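Local coordinates for galacto-N-biose/lacto-N-biose I transporter substrate-binding protein (Bifidobacterium longum, PDB 2Z8F) that binds galacto-N-biose and lacto-N-biose type I sugars, here lacto-N-tetraose, and probably delivers them to an ABC transporter for uptake, at residues T129-Y134 / N356-F361; A272-W277 / G282-D287; G322-A327 / E350-N355. All blocks are in the same frame, centred on the assembly; numbering follows the deposited sequence.

Interaction 1. Residues T129-Y134 / N356-F361; sequences TGPLVY and NNMGDF
Met358 reaches across to Thr129, Gly130 and Pro131, and every touch between 129-134 and 356-361 runs through its thioether end. No hydrogen bond joins the two segments, so the contact is van der Waals in kind throughout.

The sulfur makes the closest touch: Met358 SD sits over one face of the Pro131 ring, almost straight above the N-CA bond, 3.6 Å from Pro131 CA and 3.8 Å from Pro131 N. The same sulfur is 3.9 Å from Pro131 CB, while the far corner of the ring, at CG, stays well back. It also brushes the backbone of Gly130, with Met358 SD 4.1 Å from Gly130 C.

The methyl makes the second kind of touch, carbon against carbon. Met358 runs out nearly extended as far as SD, then turns at its last torsion (chi3 74°), which swings CE toward Thr129. Met358 CE ends 4.2 Å from Thr129 CB, about equally far from that residue's hydroxyl and methyl branches. This is a looser touch than the one at the proline.

Residues 129-131 are the latter part of the connection between strand 121-126 of the mixed sheet and strand 132-137 of the three-stranded sheet, consistent with a hinge crossing between the two lobes of a solute-binding protein, and Gly130 comes within about 6 Å of a bound galactose. The Pro131 and Val133 side chains rest on Ala354 of helix 347-356, whose following loop supplies Met358. Backbone hydrogen bonds from Thr129 to Val324 and from Leu132 to Gly285 fix this crossing to two neighbouring loops.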
loop_
_atom_site.group_PDB
_atom_site.type_symbol
_atom_site.label_atom_id
_atom_site.label_comp_id
_atom_site.label_asym_id
_atom_site.label_seq_id
_atom_site.Cartn_x
_atom_site.Cartn_y
_atom_site.Cartn_z
ATOM N N THR A 129 -7.464 0.396 1.481
ATOM C CA THR A 129 -6.575 -0.634 2.032
ATOM C C THR A 129 -5.729 -1.302 0.950
ATOM O O THR A 129 -6.079 -1.285 -0.245
ATOM C CB THR A 129 -7.368 -1.693 2.829
ATOM O OG1 THR A 129 -8.225 -2.390 1.928
ATOM C CG2 THR A 129 -8.205 -1.028 3.931
ATOM N N GLY A 130 -4.631 -1.926 1.374
ATOM C CA GLY A 130 -3.657 -2.491 0.438
ATOM C C GLY A 130 -3.336 -3.958 0.633
ATOM O O GLY A 130 -2.171 -4.320 0.819
ATOM N N PRO A 131 -4.355 -4.829 0.568
ATOM C CA PRO A 131 -4.033 -6.253 0.697
ATOM C C PRO A 131 -3.195 -6.742 -0.461
ATOM O O PRO A 131 -3.381 -6.313 -1.619
ATOM C CB PRO A 131 -5.412 -6.928 0.657
ATOM C CG PRO A 131 -6.268 -5.947 -0.128
ATOM C CD PRO A 131 -5.794 -4.608 0.337
ATOM N N LEU A 132 -2.233 -7.605 -0.160
ATOM C CA LEU A 132 -1.443 -8.228 -1.211
ATOM C C LEU A 132 -2.149 -9.410 -1.865
ATOM O O LEU A 132 -2.767 -10.267 -1.197
ATOM C CB LEU A 132 -0.055 -8.626 -0.671
ATOM C CG LEU A 132 0.821 -7.451 -0.270
ATOM C CD1 LEU A 132 1.878 -7.812 0.801
ATOM C CD2 LEU A 132 1.564 -6.936 -1.524
ATOM N N VAL A 133 -2.057 -9.468 -3.189
ATOM C CA VAL A 133 -2.661 -10.530 -3.997
ATOM C C VAL A 133 -1.659 -10.998 -5.069
ATOM O O VAL A 133 -0.502 -10.544 -5.075
ATOM C CB VAL A 133 -4.015 -10.054 -4.638
ATOM C CG1 VAL A 133 -5.012 -9.717 -3.588
ATOM C CG2 VAL A 133 -3.786 -8.791 -5.537
ATOM N N TYR A 134 -2.094 -11.898 -5.946
ATOM C CA TYR A 134 -1.222 -12.456 -6.971
ATOM C C TYR A 134 -1.834 -12.233 -8.354
ATOM O O TYR A 134 -2.960 -12.659 -8.601
ATOM C CB TYR A 134 -1.009 -13.948 -6.726
ATOM C CG TYR A 134 -0.008 -14.580 -7.667
ATOM C CD1 TYR A 134 1.335 -14.197 -7.662
ATOM C CD2 TYR A 134 -0.392 -15.590 -8.545
ATOM C CE1 TYR A 134 2.270 -14.793 -8.539
ATOM C CE2 TYR A 134 0.540 -16.209 -9.411
ATOM C CZ TYR A 134 1.862 -15.802 -9.405
ATOM O OH TYR A 134 2.768 -16.409 -10.263
ATOM N N ASN A 356 -10.285 -9.094 3.809
ATOM C CA ASN A 356 -10.894 -9.765 4.953
ATOM C C ASN A 356 -9.942 -10.781 5.580
ATOM O O ASN A 356 -10.142 -11.195 6.724
ATOM C CB ASN A 356 -12.221 -10.425 4.545
ATOM C CG ASN A 356 -13.284 -9.402 4.121
ATOM O OD1 ASN A 356 -14.325 -9.767 3.552
ATOM N ND2 ASN A 356 -13.026 -8.122 4.386
ATOM N N ASN A 357 -8.893 -11.152 4.849
ATOM C CA ASN A 357 -7.915 -12.145 5.308
ATOM C C ASN A 357 -6.563 -11.492 5.588
ATOM O O ASN A 357 -5.541 -12.174 5.672
ATOM C CB ASN A 357 -7.710 -13.219 4.240
ATOM C CG ASN A 357 -8.821 -14.233 4.206
ATOM O OD1 ASN A 357 -9.466 -14.507 5.226
ATOM N ND2 ASN A 357 -9.024 -14.833 3.047
ATOM N N MET A 358 -6.555 -10.164 5.690
ATOM C CA MET A 358 -5.298 -9.430 5.853
ATOM C C MET A 358 -4.942 -9.279 7.327
ATOM O O MET A 358 -5.748 -8.762 8.134
ATOM C CB MET A 358 -5.422 -8.045 5.178
ATOM C CG MET A 358 -4.237 -7.155 5.360
ATOM S SD MET A 358 -4.368 -5.764 4.208
ATOM C CE MET A 358 -5.646 -4.808 4.998
ATOM N N GLY A 359 -3.730 -9.690 7.689
ATOM C CA GLY A 359 -3.265 -9.497 9.068
ATOM C C GLY A 359 -3.089 -8.062 9.529
ATOM O O GLY A 359 -2.737 -7.170 8.739
ATOM N N ASP A 360 -3.370 -7.826 10.810
ATOM C CA ASP A 360 -3.140 -6.526 11.424
ATOM C C ASP A 360 -1.643 -6.356 11.599
ATOM O O ASP A 360 -0.939 -7.325 11.898
ATOM C CB ASP A 360 -3.753 -6.482 12.824
ATOM C CG ASP A 360 -5.273 -6.500 12.814
ATOM O OD1 ASP A 360 -5.874 -6.025 11.841
ATOM O OD2 ASP A 360 -5.869 -6.966 13.826
ATOM N N PHE A 361 -1.159 -5.126 11.463
ATOM C CA PHE A 361 0.285 -4.853 11.576
ATOM C C PHE A 361 0.541 -3.448 12.110
ATOM O O PHE A 361 0.310 -2.446 11.426
ATOM C CB PHE A 361 0.990 -5.033 10.215
ATOM C CG PHE A 361 2.510 -5.075 10.306
ATOM C CD1 PHE A 361 3.170 -6.297 10.469
ATOM C CD2 PHE A 361 3.275 -3.899 10.248
ATOM C CE1 PHE A 361 4.574 -6.362 10.559
ATOM C CE2 PHE A 361 4.698 -3.956 10.311
ATOM C CZ PHE A 361 5.338 -5.191 10.455
#

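Interaction 2. Residues A272-W277 / G282-D287; sequences AQLGDW and GKTGPD
Leu274 and Thr284 meet inside the connection that leaves strand 269-273 and crosses to strand 290-294 of the six-stranded mixed sheet, probably one of the hinge links between the lobes. One methyl does the work: Leu274 CD1 comes to 3.3 Å from Thr284 OG1 and 4.0 Å from Thr284 CB, with the two side chains at about a right angle. That short approach is packing against a hydroxyl already engaged, since OG1 is hydrogen-bonded to the carbonyl of Leu132. With OG1 set opposite the backbone N (chi1 -173°), Thr284 can serve both neighbours, the carbonyl and the leucine methyl.

Farther along, the backbone folds sharply in an inverse gamma turn centred on Asp276, closed by a weak bond from Trp277 N to Gly275 O. Asp276 OD1 accepts a hydrogen bond from Ala281 N, and is 4.4 Å from Gly282 N, a loose approach on the more exposed side of the contact. Gly282 turns the chain with a positive phi of 84°.

Leu274 also leans on Leu185 of helix 178-187, Gln273 lies against helix 347-356, and the Thr284 backbone bonds to Asn357 and Gly359 in the loop that follows that helix.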
loop_
_atom_site.group_PDB
_atom_site.type_symbol
_atom_site.label_atom_id
_atom_site.label_comp_id
_atom_site.label_asym_id
_atom_site.label_seq_id
_atom_site.Cartn_x
_atom_site.Cartn_y
_atom_site.Cartn_z
ATOM N N ALA A 272 -5.430 -13.879 -8.165
ATOM C CA ALA A 272 -5.585 -14.992 -7.206
ATOM C C ALA A 272 -5.179 -14.489 -5.816
ATOM O O ALA A 272 -4.414 -13.549 -5.685
ATOM C CB ALA A 272 -4.690 -16.130 -7.602
ATOM N N GLN A 273 -5.686 -15.143 -4.769
ATOM C CA GLN A 273 -5.146 -14.937 -3.430
ATOM C C GLN A 273 -3.698 -15.427 -3.368
ATOM O O GLN A 273 -3.322 -16.320 -4.119
ATOM C CB GLN A 273 -5.972 -15.729 -2.420
ATOM C CG GLN A 273 -7.450 -15.332 -2.373
ATOM C CD GLN A 273 -7.655 -13.855 -2.090
ATOM O OE1 GLN A 273 -7.129 -13.316 -1.103
ATOM N NE2 GLN A 273 -8.422 -13.182 -2.953
ATOM N N LEU A 274 -2.890 -14.827 -2.489
ATOM C CA LEU A 274 -1.551 -15.340 -2.248
ATOM C C LEU A 274 -1.616 -16.795 -1.840
ATOM O O LEU A 274 -2.471 -17.169 -1.034
ATOM C CB LEU A 274 -0.916 -14.584 -1.098
ATOM C CG LEU A 274 -0.523 -13.131 -1.297
ATOM C CD1 LEU A 274 0.166 -12.726 -0.013
ATOM C CD2 LEU A 274 0.425 -13.004 -2.466
ATOM N N GLY A 275 -0.699 -17.592 -2.370
ATOM C CA GLY A 275 -0.516 -18.959 -1.913
ATOM C C GLY A 275 0.188 -18.922 -0.573
ATOM O O GLY A 275 0.525 -17.847 -0.050
ATOM N N ASP A 276 0.429 -20.110 -0.029
ATOM C CA ASP A 276 1.105 -20.223 1.252
ATOM C C ASP A 276 2.619 -20.230 1.027
ATOM O O ASP A 276 3.314 -21.220 1.321
ATOM C CB ASP A 276 0.613 -21.474 1.979
ATOM C CG ASP A 276 1.111 -21.547 3.395
ATOM O OD1 ASP A 276 1.515 -20.509 3.931
ATOM O OD2 ASP A 276 1.111 -22.658 3.970
ATOM N N TRP A 277 3.125 -19.127 0.477
ATOM C CA TRP A 277 4.529 -19.076 0.049
ATOM C C TRP A 277 5.479 -18.392 1.022
ATOM O O TRP A 277 6.712 -18.495 0.855
ATOM C CB TRP A 277 4.666 -18.394 -1.335
ATOM C CG TRP A 277 3.711 -18.922 -2.348
ATOM C CD1 TRP A 277 3.326 -20.223 -2.524
ATOM C CD2 TRP A 277 3.020 -18.159 -3.344
ATOM N NE1 TRP A 277 2.403 -20.311 -3.543
ATOM C CE2 TRP A 277 2.213 -19.058 -4.074
ATOM C CE3 TRP A 277 2.985 -16.791 -3.669
ATOM C CZ2 TRP A 277 1.378 -18.640 -5.122
ATOM C CZ3 TRP A 277 2.139 -16.376 -4.719
ATOM C CH2 TRP A 277 1.352 -17.299 -5.422
ATOM N N GLY A 282 -2.367 -18.836 5.022
ATOM C CA GLY A 282 -3.719 -18.464 4.608
ATOM C C GLY A 282 -4.093 -16.999 4.799
ATOM O O GLY A 282 -5.251 -16.616 4.528
ATOM N N LYS A 283 -3.148 -16.184 5.276
ATOM C CA LYS A 283 -3.385 -14.751 5.463
ATOM C C LYS A 283 -2.636 -13.984 4.393
ATOM O O LYS A 283 -1.708 -14.507 3.791
ATOM C CB LYS A 283 -2.898 -14.242 6.830
ATOM C CG LYS A 283 -3.567 -14.863 8.084
ATOM C CD LYS A 283 -5.041 -14.572 8.160
ATOM C CE LYS A 283 -5.374 -13.363 9.029
ATOM N NZ LYS A 283 -6.848 -13.350 9.346
ATOM N N THR A 284 -3.044 -12.745 4.178
ATOM C CA THR A 284 -2.202 -11.813 3.417
ATOM C C THR A 284 -1.782 -10.672 4.349
ATOM O O THR A 284 -2.074 -10.684 5.549
ATOM C CB THR A 284 -2.894 -11.342 2.135
ATOM O OG1 THR A 284 -1.956 -10.576 1.363
ATOM C CG2 THR A 284 -4.138 -10.520 2.418
ATOM N N GLY A 285 -1.085 -9.670 3.824
ATOM C CA GLY A 285 -0.620 -8.600 4.649
ATOM C C GLY A 285 -0.768 -7.300 3.886
ATOM O O GLY A 285 -1.046 -7.360 2.680
ATOM N N PRO A 286 -0.612 -6.165 4.593
ATOM C CA PRO A 286 -0.792 -4.833 4.020
ATOM C C PRO A 286 0.439 -4.346 3.274
ATOM O O PRO A 286 1.570 -4.497 3.749
ATOM C CB PRO A 286 -1.049 -3.953 5.258
ATOM C CG PRO A 286 -0.212 -4.624 6.357
ATOM C CD PRO A 286 -0.308 -6.097 6.045
ATOM N N ASP A 287 0.215 -3.708 2.126
ATOM C CA ASP A 287 1.269 -3.034 1.402
ATOM C C ASP A 287 0.663 -1.663 1.089
ATOM O O ASP A 287 -0.246 -1.557 0.286
ATOM C CB ASP A 287 1.588 -3.807 0.123
ATOM C CG ASP A 287 2.551 -3.061 -0.831
ATOM O OD1 ASP A 287 2.861 -1.855 -0.612
ATOM O OD2 ASP A 287 3.020 -3.756 -1.779
#

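Interaction 3. Residues G322-A327 / E350-N355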
loop_
_atom_site.group_PDB
_atom_site.type_symbol
_atom_site.label_atom_id
_atom_site.label_comp_id
_atom_site.label_asym_id
_atom_site.label_seq_id
_atom_site.Cartn_x
_atom_site.Cartn_y
_atom_site.Cartn_z
ATOM N N GLY A 322 -7.868 3.058 -8.568
ATOM C CA GLY A 322 -7.306 1.773 -8.157
ATOM C C GLY A 322 -7.550 1.451 -6.696
ATOM O O GLY A 322 -7.118 0.377 -6.222
ATOM N N LEU A 323 -8.191 2.364 -5.966
ATOM C CA LEU A 323 -8.351 2.180 -4.515
ATOM C C LEU A 323 -9.320 1.078 -4.181
ATOM O O LEU A 323 -10.329 0.871 -4.875
ATOM C CB LEU A 323 -8.807 3.469 -3.833
ATOM C CG LEU A 323 -7.902 4.673 -4.113
ATOM C CD1 LEU A 323 -8.346 5.841 -3.273
ATOM C CD2 LEU A 323 -6.400 4.348 -3.945
ATOM N N VAL A 324 -9.003 0.363 -3.102
ATOM C CA VAL A 324 -9.947 -0.557 -2.469
ATOM C C VAL A 324 -10.481 0.222 -1.263
ATOM O O VAL A 324 -9.818 0.310 -0.222
ATOM C CB VAL A 324 -9.278 -1.882 -2.006
ATOM C CG1 VAL A 324 -10.328 -2.840 -1.380
ATOM C CG2 VAL A 324 -8.546 -2.534 -3.173
ATOM N N PRO A 325 -11.639 0.883 -1.419
ATOM C CA PRO A 325 -12.061 1.846 -0.396
ATOM C C PRO A 325 -12.274 1.296 0.999
ATOM O O PRO A 325 -12.709 0.150 1.139
ATOM C CB PRO A 325 -13.363 2.415 -0.977
ATOM C CG PRO A 325 -13.146 2.249 -2.478
ATOM C CD PRO A 325 -12.550 0.901 -2.588
ATOM N N ALA A 326 -11.948 2.120 1.990
ATOM C CA ALA A 326 -12.292 1.826 3.408
ATOM C C ALA A 326 -13.791 2.020 3.672
ATOM O O ALA A 326 -14.352 1.496 4.653
ATOM C CB ALA A 326 -11.453 2.693 4.337
ATOM N N ALA A 327 -14.444 2.798 2.820
ATOM C CA ALA A 327 -15.875 3.098 3.004
ATOM C C ALA A 327 -16.713 1.846 2.944
ATOM O O ALA A 327 -16.434 0.949 2.155
ATOM C CB ALA A 327 -16.340 4.079 1.935
ATOM N N GLU A 350 -12.052 -10.433 -5.363
ATOM C CA GLU A 350 -10.791 -10.987 -4.869
ATOM C C GLU A 350 -10.127 -10.000 -3.916
ATOM O O GLU A 350 -9.572 -10.388 -2.889
ATOM C CB GLU A 350 -9.859 -11.342 -6.026
ATOM C CG GLU A 350 -10.332 -12.490 -6.903
ATOM C CD GLU A 350 -10.349 -13.854 -6.215
ATOM O OE1 GLU A 350 -9.655 -14.061 -5.197
ATOM O OE2 GLU A 350 -11.035 -14.749 -6.740
ATOM N N PHE A 351 -10.194 -8.701 -4.237
ATOM C CA PHE A 351 -9.617 -7.711 -3.332
ATOM C C PHE A 351 -10.304 -7.685 -1.960
ATOM O O PHE A 351 -9.673 -7.481 -0.939
ATOM C CB PHE A 351 -9.662 -6.328 -3.981
ATOM C CG PHE A 351 -8.876 -6.232 -5.257
ATOM C CD1 PHE A 351 -7.900 -7.183 -5.594
ATOM C CD2 PHE A 351 -9.096 -5.165 -6.130
ATOM C CE1 PHE A 351 -7.164 -7.084 -6.778
ATOM C CE2 PHE A 351 -8.359 -5.039 -7.315
ATOM C CZ PHE A 351 -7.402 -5.994 -7.654
ATOM N N LYS A 352 -11.619 -7.882 -1.962
ATOM C CA LYS A 352 -12.404 -7.902 -0.740
ATOM C C LYS A 352 -12.084 -9.127 0.083
ATOM O O LYS A 352 -11.966 -9.044 1.311
ATOM C CB LYS A 352 -13.896 -7.900 -1.093
ATOM C CG LYS A 352 -14.503 -6.551 -0.928
ATOM C CD LYS A 352 -13.706 -5.520 -1.695
ATOM C CE LYS A 352 -14.341 -4.136 -1.650
ATOM N NZ LYS A 352 -14.496 -3.596 -0.277
ATOM N N THR A 353 -11.945 -10.260 -0.584
ATOM C CA THR A 353 -11.566 -11.484 0.103
ATOM C C THR A 353 -10.192 -11.270 0.756
ATOM O O THR A 353 -9.977 -11.603 1.921
ATOM C CB THR A 353 -11.561 -12.684 -0.872
ATOM O OG1 THR A 353 -12.902 -12.909 -1.357
ATOM C CG2 THR A 353 -11.063 -13.938 -0.189
ATOM N N ALA A 354 -9.266 -10.695 -0.000
ATOM C CA ALA A 354 -7.905 -10.490 0.512
ATOM C C ALA A 354 -7.921 -9.572 1.726
ATOM O O ALA A 354 -7.310 -9.858 2.768
ATOM C CB ALA A 354 -7.004 -9.917 -0.597
ATOM N N ASN A 355 -8.634 -8.457 1.608
ATOM C CA ASN A 355 -8.783 -7.523 2.714
ATOM C C ASN A 355 -9.293 -8.221 3.981
ATOM O O ASN A 355 -8.777 -7.981 5.078
ATOM C CB ASN A 355 -9.751 -6.411 2.335
ATOM C CG ASN A 355 -9.924 -5.416 3.430
ATOM O OD1 ASN A 355 -10.915 -5.459 4.182
ATOM N ND2 ASN A 355 -8.955 -4.519 3.570
HETATM O O HOH W 1 -14.359 -1.060 -0.646
#
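Val324 packs on Phe351 in the closer half of this contact, while Lys352 spans the slacker half through a water. One methyl, Val324 CG2, settles at the root of the phenylalanine, 4.0 Å from Phe351 CB and 4.0 Å from Phe351 CD2, coming in obliquely to the ring. Both of these side chains are buried. The other methyl, Val324 CG1, is carried out opposite the backbone N (chi1 -178°) to meet the chain of Lys352, whose CE lies 4.2 Å away.

Beyond that the surfaces part. Lys352 is only partly buried, and its ammonium group, at NZ, stays 4.4 Å from Pro325 O, too far for a direct bond. A water bridges them, accepting from Lys352 NZ at 2.6 Å and donating to Pro325 O at 2.7 Å, so the carbonyl and the charge are tied together without touching.

Phe351 also packs on Val133 and Val271 of the three-stranded sheet. The loop itself starts at Gly322, whose positive phi ends helix 315-320 in a Schellman motif. Next to it Leu323 touches a bound galactose: a helix-capping loop that contributes one residue, Leu323, to the sugar pocket of a solute-binding protein.

Following the chain from the N terminus, 129-134 opens interaction 1 and waits more than two hundred residues for its partner. Within that span interaction 2 closes a short loop, with four residues between 272-277 and 282-287. Interaction 3 comes next, joining 322-327 to 350-355 across 22 residues. Only then does 356-361 complete interaction 1, so interactions 2 and 3 follow in series inside it and none cross. They also touch: Gly130 O bonds to Asp287 N, Gln273 NE2 to Glu350 OE1. Together they gather what are probably crossings between the lobes around strands 132-137 and 269-273 and helix 347-356.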